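Local atomic coordinates of RagA protein (Porphyromonas gingivalis, PDB entry 6SLN), a protein that probably takes up nutrients, most likely peptides, across the outer membrane as a TonB-dependent receptor that draws energy from the inner membrane. Residues A[155-166]-A[197-208]; A[593-601]-A[642-650]. All coordinates share one frame; numbering follows the deposited sequence.

In the fold
The two contacts come in series along the chain, contact 1 (155-166 with 197-208) closing before contact 2 (593-601 with 642-650) begins, and their centres lie 19 Å apart. Contact 1 belongs to the mixed sheet of the plug. Contact 2 belongs to the barrel wall, where the ends of strands 584-595 and 627-641, both neighbours of strand 604-614, lead into loops. They nevertheless touch directly: Arg198 NH1 of the plug forms a salt bridge of 2.9 Å with Glu643 OE2 of the barrel loop, and Ala197 O meets Ser642 OG. The pair thus illustrates how a TonB-dependent receptor ties its plug to the inside of its barrel.

Contact 1: residues A[155-166]-A[197-208]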
loop_
_atom_site.group_PDB
_atom_site.type_symbol
_atom_site.label_atom_id
_atom_site.label_comp_id
_atom_site.label_asym_id
_atom_site.label_seq_id
_atom_site.Cartn_x
_atom_site.Cartn_y
_atom_site.Cartn_z
ATOM N N SER A 155 16.622 13.532 22.529
ATOM C CA SER A 155 15.461 14.333 22.873
ATOM C C SER A 155 15.436 14.675 24.357
ATOM O O SER A 155 15.916 13.914 25.205
ATOM C CB SER A 155 14.187 13.589 22.518
ATOM O OG SER A 155 13.155 13.996 23.391
ATOM N N SER A 156 14.858 15.841 24.661
ATOM C CA SER A 156 14.616 16.292 26.028
ATOM C C SER A 156 13.163 16.134 26.432
ATOM O O SER A 156 12.770 16.597 27.509
ATOM C CB SER A 156 15.053 17.752 26.210
ATOM O OG SER A 156 16.332 17.978 25.629
ATOM N N ALA A 157 12.360 15.494 25.594
ATOM C CA ALA A 157 10.969 15.258 25.930
ATOM C C ALA A 157 10.866 14.418 27.196
ATOM O O ALA A 157 11.529 13.380 27.298
ATOM C CB ALA A 157 10.273 14.541 24.780
ATOM N N PRO A 158 10.042 14.803 28.165
ATOM C CA PRO A 158 9.763 13.892 29.271
ATOM C C PRO A 158 9.121 12.624 28.738
ATOM O O PRO A 158 8.527 12.596 27.659
ATOM C CB PRO A 158 8.781 14.670 30.158
ATOM C CG PRO A 158 8.541 15.956 29.497
ATOM C CD PRO A 158 9.052 15.888 28.099
ATOM N N LEU A 159 9.249 11.561 29.513
ATOM C CA LEU A 159 8.464 10.365 29.264
ATOM C C LEU A 159 7.014 10.639 29.645
ATOM O O LEU A 159 6.737 11.252 30.682
ATOM C CB LEU A 159 9.032 9.203 30.078
ATOM C CG LEU A 159 8.771 7.751 29.688
ATOM C CD1 LEU A 159 9.257 7.463 28.271
ATOM C CD2 LEU A 159 9.461 6.862 30.717
ATOM N N TYR A 160 6.083 10.218 28.792
ATOM C CA TYR A 160 4.660 10.470 29.003
ATOM C C TYR A 160 3.949 9.166 29.330
ATOM O O TYR A 160 4.074 8.180 28.591
ATOM C CB TYR A 160 4.001 11.111 27.782
ATOM C CG TYR A 160 4.438 12.507 27.477
ATOM C CD1 TYR A 160 3.968 13.583 28.216
ATOM C CD2 TYR A 160 5.307 12.757 26.434
ATOM C CE1 TYR A 160 4.367 14.881 27.928
ATOM C CE2 TYR A 160 5.709 14.043 26.129
ATOM C CZ TYR A 160 5.238 15.102 26.875
ATOM O OH TYR A 160 5.660 16.373 26.567
ATOM N N ILE A 161 3.170 9.182 30.409
ATOM C CA ILE A 161 2.645 7.971 31.021
ATOM C C ILE A 161 1.180 8.187 31.396
ATOM O O ILE A 161 0.870 9.044 32.232
ATOM C CB ILE A 161 3.486 7.578 32.248
ATOM C CG1 ILE A 161 4.933 7.390 31.796
ATOM C CG2 ILE A 161 2.970 6.312 32.884
ATOM C CD1 ILE A 161 5.876 6.997 32.863
ATOM N N VAL A 162 0.283 7.412 30.779
ATOM C CA VAL A 162 -1.156 7.447 31.056
ATOM C C VAL A 162 -1.525 6.182 31.818
ATOM O O VAL A 162 -1.421 5.071 31.284
ATOM C CB VAL A 162 -1.990 7.556 29.768
ATOM C CG1 VAL A 162 -3.450 7.794 30.099
ATOM C CG2 VAL A 162 -1.454 8.651 28.858
ATOM N N ASP A 163 -1.931 6.349 33.074
ATOM C CA ASP A 163 -2.386 5.244 33.918
ATOM C C ASP A 163 -1.428 4.061 33.897
ATOM O O ASP A 163 -1.828 2.919 34.115
ATOM C CB ASP A 163 -3.784 4.798 33.523
ATOM C CG ASP A 163 -4.847 5.750 34.016
ATOM O OD1 ASP A 163 -4.831 6.125 35.212
ATOM O OD2 ASP A 163 -5.701 6.128 33.196
ATOM N N GLY A 164 -0.157 4.322 33.627
ATOM C CA GLY A 164 0.874 3.319 33.717
ATOM C C GLY A 164 1.478 2.907 32.401
ATOM O O GLY A 164 2.408 2.091 32.407
ATOM N N MET A 165 1.002 3.420 31.271
ATOM C CA MET A 165 1.577 3.028 29.993
ATOM C C MET A 165 2.249 4.195 29.291
ATOM O O MET A 165 1.628 5.244 29.071
ATOM C CB MET A 165 0.539 2.406 29.070
ATOM C CG MET A 165 0.668 0.907 29.069
ATOM S SD MET A 165 0.044 0.228 27.565
ATOM C CE MET A 165 1.192 0.887 26.404
ATOM N N GLN A 166 3.519 3.994 28.939
ATOM C CA GLN A 166 4.206 4.891 28.029
ATOM C C GLN A 166 3.343 5.131 26.805
ATOM O O GLN A 166 3.069 4.205 26.035
ATOM C CB GLN A 166 5.553 4.295 27.615
ATOM C CG GLN A 166 6.589 4.240 28.699
ATOM C CD GLN A 166 7.968 4.005 28.134
ATOM O OE1 GLN A 166 8.228 4.296 26.957
ATOM N NE2 GLN A 166 8.868 3.474 28.964
ATOM N N ALA A 197 12.838 4.933 30.141
ATOM C CA ALA A 197 13.356 5.120 28.792
ATOM C C ALA A 197 14.167 6.400 28.736
ATOM O O ALA A 197 15.208 6.467 28.061
ATOM C CB ALA A 197 12.221 5.142 27.758
ATOM N N ARG A 198 13.707 7.387 29.504
ATOM C CA ARG A 198 14.294 8.711 29.551
ATOM C C ARG A 198 13.749 9.473 30.756
ATOM O O ARG A 198 13.330 10.626 30.630
ATOM C CB ARG A 198 14.033 9.449 28.237
ATOM C CG ARG A 198 12.608 9.386 27.732
ATOM C CD ARG A 198 12.344 10.558 26.818
ATOM N NE ARG A 198 10.927 10.867 26.643
ATOM C CZ ARG A 198 10.118 10.229 25.801
ATOM N NH1 ARG A 198 10.587 9.226 25.068
ATOM N NH2 ARG A 198 8.839 10.585 25.696
ATOM N N ALA A 199 13.754 8.837 31.933
ATOM C CA ALA A 199 13.486 9.552 33.180
ATOM C C ALA A 199 14.351 10.786 33.323
ATOM O O ALA A 199 13.969 11.726 34.025
ATOM C CB ALA A 199 13.731 8.654 34.394
ATOM N N ALA A 200 15.517 10.794 32.684
ATOM C CA ALA A 200 16.399 11.943 32.718
ATOM C C ALA A 200 15.700 13.227 32.297
ATOM O O ALA A 200 16.165 14.318 32.649
ATOM C CB ALA A 200 17.601 11.676 31.818
ATOM N N ASN A 201 14.596 13.130 31.554
ATOM C CA ASN A 201 13.874 14.304 31.084
ATOM C C ASN A 201 12.648 14.624 31.924
ATOM O O ASN A 201 11.924 15.585 31.612
ATOM C CB ASN A 201 13.457 14.122 29.632
ATOM C CG ASN A 201 14.629 13.946 28.710
ATOM O OD1 ASN A 201 15.757 14.343 29.026
ATOM N ND2 ASN A 201 14.371 13.359 27.545
ATOM N N GLY A 202 12.425 13.874 32.995
ATOM C CA GLY A 202 11.233 14.022 33.793
ATOM C C GLY A 202 10.156 13.063 33.339
ATOM O O GLY A 202 10.247 12.403 32.300
ATOM N N VAL A 203 9.113 12.975 34.143
ATOM C CA VAL A 203 8.024 12.062 33.834
ATOM C C VAL A 203 6.711 12.807 34.005
ATOM O O VAL A 203 6.480 13.435 35.042
ATOM C CB VAL A 203 8.076 10.799 34.716
ATOM C CG1 VAL A 203 6.773 10.038 34.602
ATOM C CG2 VAL A 203 9.247 9.915 34.301
ATOM N N VAL A 204 5.872 12.765 32.981
ATOM C CA VAL A 204 4.545 13.367 33.015
ATOM C C VAL A 204 3.561 12.220 33.161
ATOM O O VAL A 204 3.358 11.440 32.224
ATOM C CB VAL A 204 4.248 14.197 31.755
ATOM C CG1 VAL A 204 3.006 15.050 31.951
ATOM C CG2 VAL A 204 5.446 15.065 31.383
ATOM N N PHE A 205 2.970 12.098 34.338
ATOM C CA PHE A 205 2.015 11.038 34.618
ATOM C C PHE A 205 0.599 11.597 34.540
ATOM O O PHE A 205 0.230 12.479 35.324
ATOM C CB PHE A 205 2.278 10.432 35.992
ATOM C CG PHE A 205 1.634 9.101 36.192
ATOM C CD1 PHE A 205 0.318 9.011 36.612
ATOM C CD2 PHE A 205 2.340 7.936 35.954
ATOM C CE1 PHE A 205 -0.278 7.785 36.799
ATOM C CE2 PHE A 205 1.749 6.709 36.145
ATOM C CZ PHE A 205 0.438 6.632 36.567
ATOM N N ILE A 206 -0.185 11.086 33.597
ATOM C CA ILE A 206 -1.592 11.445 33.455
ATOM C C ILE A 206 -2.428 10.317 34.045
ATOM O O ILE A 206 -2.302 9.161 33.628
ATOM C CB ILE A 206 -1.968 11.691 31.984
ATOM C CG1 ILE A 206 -1.116 12.819 31.392
ATOM C CG2 ILE A 206 -3.454 12.002 31.861
ATOM C CD1 ILE A 206 -1.321 13.031 29.905
ATOM N N GLN A 207 -3.282 10.630 35.014
ATOM C CA GLN A 207 -4.160 9.624 35.595
ATOM C C GLN A 207 -5.605 9.949 35.255
ATOM O O GLN A 207 -6.119 11.002 35.649
ATOM C CB GLN A 207 -3.987 9.520 37.106
ATOM C CG GLN A 207 -4.694 8.306 37.644
ATOM C CD GLN A 207 -4.591 8.195 39.137
ATOM O OE1 GLN A 207 -3.955 9.027 39.789
ATOM N NE2 GLN A 207 -5.220 7.163 39.699
ATOM N N THR A 208 -6.259 9.025 34.562
ATOM C CA THR A 208 -7.640 9.185 34.148
ATOM C C THR A 208 -8.595 8.895 35.312
ATOM O O THR A 208 -8.199 8.426 36.380
ATOM C CB THR A 208 -7.938 8.284 32.943
ATOM O OG1 THR A 208 -7.884 6.905 33.336
ATOM C CG2 THR A 208 -6.922 8.518 31.815
HETATM O O HOH W 1 6.144 8.870 25.634
#
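Leu159 to Val162 pair in parallel register with Val203 to Ile206, forming adjacent parallel strands of the mixed plug-domain sheet, with strand 180-186 on the far side of 203-208 and the paired axes 4.7 Å apart. Ile161 shows the parallel pattern well: its N donates to Val204 O and its O accepts from Ile206 N, so one residue bonds to both neighbours of its partner Phe205. Packing is tight on the buried face that bears Tyr160 and Val204. The two side chains run alongside each other from the same face, and Val204 CG2 touches both Tyr160 CE1 and Pro158 CB, 3.6 Å from each; Met183 of strand 180-186 and Val144 of strand 143-146 add to this core. On the other face Ile161 divides its branches: CD1 rests on Val203 CG1, while CG2, anti to the backbone N, reaches the partly exposed Phe205 ring at CE2, 3.5 Å away.

The two ends are more open and more polar. Beyond strand 159-162, a type I' turn from Val162 to Met165 carries Asp163, whose OD2 accepts from Thr208 N on its syn side at 3.3 Å; Lys210 is a second partner of this carboxylate. At the opposite end the Arg198 guanidinium has Leu159 CD1 over one face, 3.8 Å above its plane, and in that plane NH2 donates to Pro158 O at 2.8 Å (155°). Residues 155-157, leading into strand 159-162, are held by an amide: Asn201 ND2 donates to both Ser155 O and Ala157 O, at 2.9 Å each, approaching either oxygen from above its carbonyl plane.

Contact 2: residues A[593-601]-A[642-650]; sequences DQSSRFGSN and SEIGNYNHQ. With LMT (dodecyl-beta-D-maltoside), chain Q.
Arg597 reaches across to the loop 642-650, and nearly every atom of its side chain has something to meet there. CB and CG run past Gly645 O, and CD comes within 3.3 Å of that oxygen and 3.5 Å of Ser642 O. With its chain stretched out as far as NE, the arginine presents its NE/NH2 edge to Asn646: NE and NH2 both donate to OD1, each at 3.1 Å, from the same face of the amide, whose plane is only 13° from that of the guanidinium. Ile644 O lies over one guanidinium face, 3.0 Å above its plane, without a hydrogen bond. NH1 ends in a long salt bridge to Glu643 OE1 at 3.4 Å, the carboxylate plane standing at right angles to the guanidinium; the shorter salt bridge of Glu643 is the one to Arg198. A water links NH2 to the same OE1, and Tyr567 adds a cation-pi contact. Nearby, Gly599 CA sits over the His649 ring, 4.0 Å from its centroid, a CH-pi contact. Gln594 OE1 and NE2 bond two sugar hydroxyls of a bound dodecyl maltoside. Such a buried arginine, fixing a strand-end turn to a neighbouring loop, belongs here to the probably extracellular strand ends of a TonB-dependent receptor beta-barrel, where loop 642-650 turns in to meet the plug.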
loop_
_atom_site.group_PDB
_atom_site.type_symbol
_atom_site.label_atom_id
_atom_site.label_comp_id
_atom_site.label_asym_id
_atom_site.label_seq_id
_atom_site.Cartn_x
_atom_site.Cartn_y
_atom_site.Cartn_z
ATOM N N ASP A 593 18.724 -1.007 32.959
ATOM C CA ASP A 593 18.010 -0.769 31.709
ATOM C C ASP A 593 18.861 -1.236 30.540
ATOM O O ASP A 593 20.059 -0.935 30.477
ATOM C CB ASP A 593 17.679 0.719 31.523
ATOM C CG ASP A 593 16.649 1.212 32.500
ATOM O OD1 ASP A 593 15.653 0.489 32.687
ATOM O OD2 ASP A 593 16.825 2.310 33.077
ATOM N N GLN A 594 18.239 -1.954 29.610
ATOM C CA GLN A 594 18.867 -2.314 28.351
ATOM C C GLN A 594 17.966 -1.861 27.206
ATOM O O GLN A 594 16.739 -1.836 27.339
ATOM C CB GLN A 594 19.137 -3.836 28.289
ATOM C CG GLN A 594 19.521 -4.471 29.628
ATOM C CD GLN A 594 19.451 -6.007 29.609
ATOM O OE1 GLN A 594 20.032 -6.662 28.731
ATOM N NE2 GLN A 594 18.747 -6.582 30.584
ATOM N N SER A 595 18.573 -1.500 26.072
ATOM C CA SER A 595 17.801 -0.933 24.973
ATOM C C SER A 595 18.277 -1.477 23.637
ATOM O O SER A 595 19.482 -1.559 23.385
ATOM C CB SER A 595 17.896 0.595 24.934
ATOM O OG SER A 595 17.542 1.101 23.652
ATOM N N SER A 596 17.312 -1.815 22.774
ATOM C CA SER A 596 17.603 -2.220 21.402
ATOM C C SER A 596 18.444 -1.196 20.649
ATOM O O SER A 596 19.090 -1.551 19.653
ATOM C CB SER A 596 16.290 -2.437 20.651
ATOM O OG SER A 596 15.379 -1.370 20.881
ATOM N N ARG A 597 18.422 0.068 21.093
ATOM C CA ARG A 597 19.041 1.192 20.402
ATOM C C ARG A 597 20.561 1.209 20.543
ATOM O O ARG A 597 21.222 2.039 19.910
ATOM C CB ARG A 597 18.421 2.496 20.927
ATOM C CG ARG A 597 16.874 2.559 20.744
ATOM C CD ARG A 597 16.343 4.000 20.779
ATOM N NE ARG A 597 15.088 4.239 20.065
ATOM C CZ ARG A 597 14.010 4.819 20.598
ATOM N NH1 ARG A 597 14.009 5.205 21.865
ATOM N NH2 ARG A 597 12.927 5.023 19.862
ATOM N N PHE A 598 21.126 0.321 21.353
ATOM C CA PHE A 598 22.567 0.123 21.454
ATOM C C PHE A 598 22.897 -1.341 21.188
ATOM O O PHE A 598 22.068 -2.224 21.418
ATOM C CB PHE A 598 23.073 0.556 22.834
ATOM C CG PHE A 598 22.471 1.858 23.302
ATOM C CD1 PHE A 598 22.668 3.024 22.576
ATOM C CD2 PHE A 598 21.696 1.915 24.446
ATOM C CE1 PHE A 598 22.115 4.214 22.989
ATOM C CE2 PHE A 598 21.143 3.110 24.863
ATOM C CZ PHE A 598 21.353 4.258 24.132
ATOM N N GLY A 599 24.108 -1.600 20.687
ATOM C CA GLY A 599 24.538 -2.969 20.431
ATOM C C GLY A 599 24.681 -3.825 21.693
ATOM O O GLY A 599 24.696 -3.335 22.822
ATOM N N SER A 600 24.825 -5.141 21.471
ATOM C CA SER A 600 24.828 -6.131 22.557
ATOM C C SER A 600 25.778 -5.751 23.689
ATOM O O SER A 600 25.394 -5.733 24.865
ATOM C CB SER A 600 25.211 -7.511 22.013
ATOM O OG SER A 600 24.695 -7.731 20.711
ATOM N N ASN A 601 27.023 -5.439 23.354
ATOM C CA ASN A 601 28.022 -5.219 24.389
ATOM C C ASN A 601 27.942 -3.840 25.019
ATOM O O ASN A 601 28.797 -3.518 25.844
ATOM C CB ASN A 601 29.425 -5.481 23.832
ATOM C CG ASN A 601 29.721 -6.989 23.680
ATOM O OD1 ASN A 601 29.070 -7.828 24.311
ATOM N ND2 ASN A 601 30.696 -7.331 22.839
ATOM N N SER A 642 17.887 7.763 26.314
ATOM C CA SER A 642 18.196 6.997 25.112
ATOM C C SER A 642 17.263 7.359 23.969
ATOM O O SER A 642 17.182 6.612 22.980
ATOM C CB SER A 642 18.101 5.504 25.364
ATOM O OG SER A 642 16.931 5.230 26.107
ATOM N N GLU A 643 16.553 8.478 24.084
ATOM C CA GLU A 643 15.651 8.914 23.030
ATOM C C GLU A 643 16.483 9.351 21.834
ATOM O O GLU A 643 16.719 10.534 21.595
ATOM C CB GLU A 643 14.745 10.039 23.504
ATOM C CG GLU A 643 13.433 9.570 24.052
ATOM C CD GLU A 643 12.892 8.354 23.350
ATOM O OE1 GLU A 643 12.816 8.365 22.093
ATOM O OE2 GLU A 643 12.541 7.387 24.072
ATOM N N ILE A 644 16.922 8.375 21.054
ATOM C CA ILE A 644 17.533 8.629 19.764
ATOM C C ILE A 644 16.902 7.688 18.743
ATOM O O ILE A 644 15.978 6.938 19.054
ATOM C CB ILE A 644 19.054 8.445 19.806
ATOM C CG1 ILE A 644 19.355 6.986 20.166
ATOM C CG2 ILE A 644 19.661 9.413 20.813
ATOM C CD1 ILE A 644 20.833 6.632 20.104
ATOM N N GLY A 645 17.417 7.734 17.519
ATOM C CA GLY A 645 16.982 6.810 16.491
ATOM C C GLY A 645 17.131 5.361 16.921
ATOM O O GLY A 645 17.705 5.030 17.959
ATOM N N ASN A 646 16.588 4.473 16.089
ATOM C CA ASN A 646 16.501 3.059 16.425
ATOM C C ASN A 646 17.727 2.248 16.020
ATOM O O ASN A 646 17.936 1.156 16.559
ATOM C CB ASN A 646 15.259 2.440 15.769
ATOM C CG ASN A 646 13.975 3.041 16.281
ATOM O OD1 ASN A 646 13.794 3.183 17.494
ATOM N ND2 ASN A 646 13.056 3.385 15.356
ATOM N N TYR A 647 18.532 2.744 15.087
ATOM C CA TYR A 647 19.573 1.958 14.442
ATOM C C TYR A 647 20.806 2.828 14.204
ATOM O O TYR A 647 21.300 2.956 13.089
ATOM C CB TYR A 647 19.098 1.391 13.103
ATOM C CG TYR A 647 17.740 0.734 13.114
ATOM C CD1 TYR A 647 17.554 -0.522 13.709
ATOM C CD2 TYR A 647 16.638 1.356 12.515
ATOM C CE1 TYR A 647 16.315 -1.134 13.719
ATOM C CE2 TYR A 647 15.379 0.742 12.512
ATOM C CZ TYR A 647 15.223 -0.508 13.114
ATOM O OH TYR A 647 13.978 -1.125 13.136
ATOM N N ASN A 648 21.321 3.452 15.254
ATOM C CA ASN A 648 22.359 4.460 15.090
ATOM C C ASN A 648 23.764 3.958 15.356
ATOM O O ASN A 648 24.706 4.754 15.266
ATOM C CB ASN A 648 22.084 5.651 16.010
ATOM C CG ASN A 648 20.977 6.540 15.495
ATOM O OD1 ASN A 648 20.904 6.849 14.303
ATOM N ND2 ASN A 648 20.095 6.942 16.390
ATOM N N HIS A 649 23.937 2.681 15.717
ATOM C CA HIS A 649 25.266 2.137 15.959
ATOM C C HIS A 649 25.777 1.240 14.842
ATOM O O HIS A 649 26.995 1.106 14.688
ATOM C CB HIS A 649 25.294 1.350 17.275
ATOM C CG HIS A 649 24.221 0.315 17.383
ATOM N ND1 HIS A 649 24.409 -0.992 16.990
ATOM C CD2 HIS A 649 22.950 0.392 17.845
ATOM C CE1 HIS A 649 23.299 -1.676 17.201
ATOM N NE2 HIS A 649 22.399 -0.861 17.725
ATOM N N GLN A 650 24.887 0.642 14.060
ATOM C CA GLN A 650 25.294 -0.268 13.007
ATOM C C GLN A 650 25.985 0.483 11.869
ATOM O O GLN A 650 25.626 1.618 11.543
ATOM C CB GLN A 650 24.063 -1.027 12.503
ATOM C CG GLN A 650 23.325 -1.795 13.611
ATOM C CD GLN A 650 22.098 -1.064 14.168
ATOM O OE1 GLN A 650 22.096 0.162 14.332
ATOM N NE2 GLN A 650 21.061 -1.822 14.486
HETATM C C1B LMT Q . 22.056 -10.578 26.112
HETATM C C2B LMT Q . 22.144 -9.629 24.922
HETATM C C3B LMT Q . 21.749 -10.359 23.637
HETATM C C4B LMT Q . 22.575 -11.649 23.437
HETATM C C5B LMT Q . 22.492 -12.503 24.712
HETATM C C6B LMT Q . 23.479 -13.678 24.588
HETATM O O1B LMT Q . 20.716 -10.780 26.361
HETATM O O2B LMT Q . 21.255 -8.612 25.178
HETATM O O3B LMT Q . 21.833 -9.524 22.555
HETATM O "O4'" LMT Q . 22.070 -12.377 22.374
HETATM O O5B LMT Q . 22.750 -11.782 25.906
HETATM O O6B LMT Q . 22.950 -14.724 23.837
HETATM C "C1'" LMT Q . 18.128 -11.262 29.553
HETATM C "C2'" LMT Q . 19.315 -10.316 29.815
HETATM C "C3'" LMT Q . 19.963 -9.875 28.474
HETATM C "C4'" LMT Q . 20.338 -11.125 27.665
HETATM C "C5'" LMT Q . 19.014 -11.868 27.495
HETATM C "C6'" LMT Q . 19.111 -12.974 26.489
HETATM O "O1'" LMT Q . 17.744 -11.797 30.745
HETATM O "O2'" LMT Q . 18.857 -9.222 30.509
HETATM O "O3'" LMT Q . 21.054 -9.104 28.703
HETATM O "O5'" LMT Q . 18.551 -12.346 28.731
HETATM O "O6'" LMT Q . 17.838 -13.354 26.243
HETATM C C1 LMT Q . 16.431 -12.302 30.807
HETATM C C2 LMT Q . 16.024 -12.060 32.233
HETATM C C3 LMT Q . 15.409 -13.213 32.959
HETATM C C4 LMT Q . 14.008 -12.805 33.327
HETATM C C5 LMT Q . 13.606 -13.381 34.638
HETATM C C6 LMT Q . 12.938 -12.364 35.498
HETATM C C7 LMT Q . 11.903 -13.037 36.355
HETATM C C8 LMT Q . 11.265 -12.017 37.248
HETATM C C9 LMT Q . 9.957 -12.435 37.863
HETATM C C10 LMT Q . 10.051 -13.900 38.223
HETATM O O HOH W 2 15.917 -0.258 18.364
HETATM O O HOH W 3 19.668 -0.720 16.758
HETATM O O HOH W 4 20.378 3.417 17.512
HETATM O O HOH W 5 10.753 6.267 21.356
#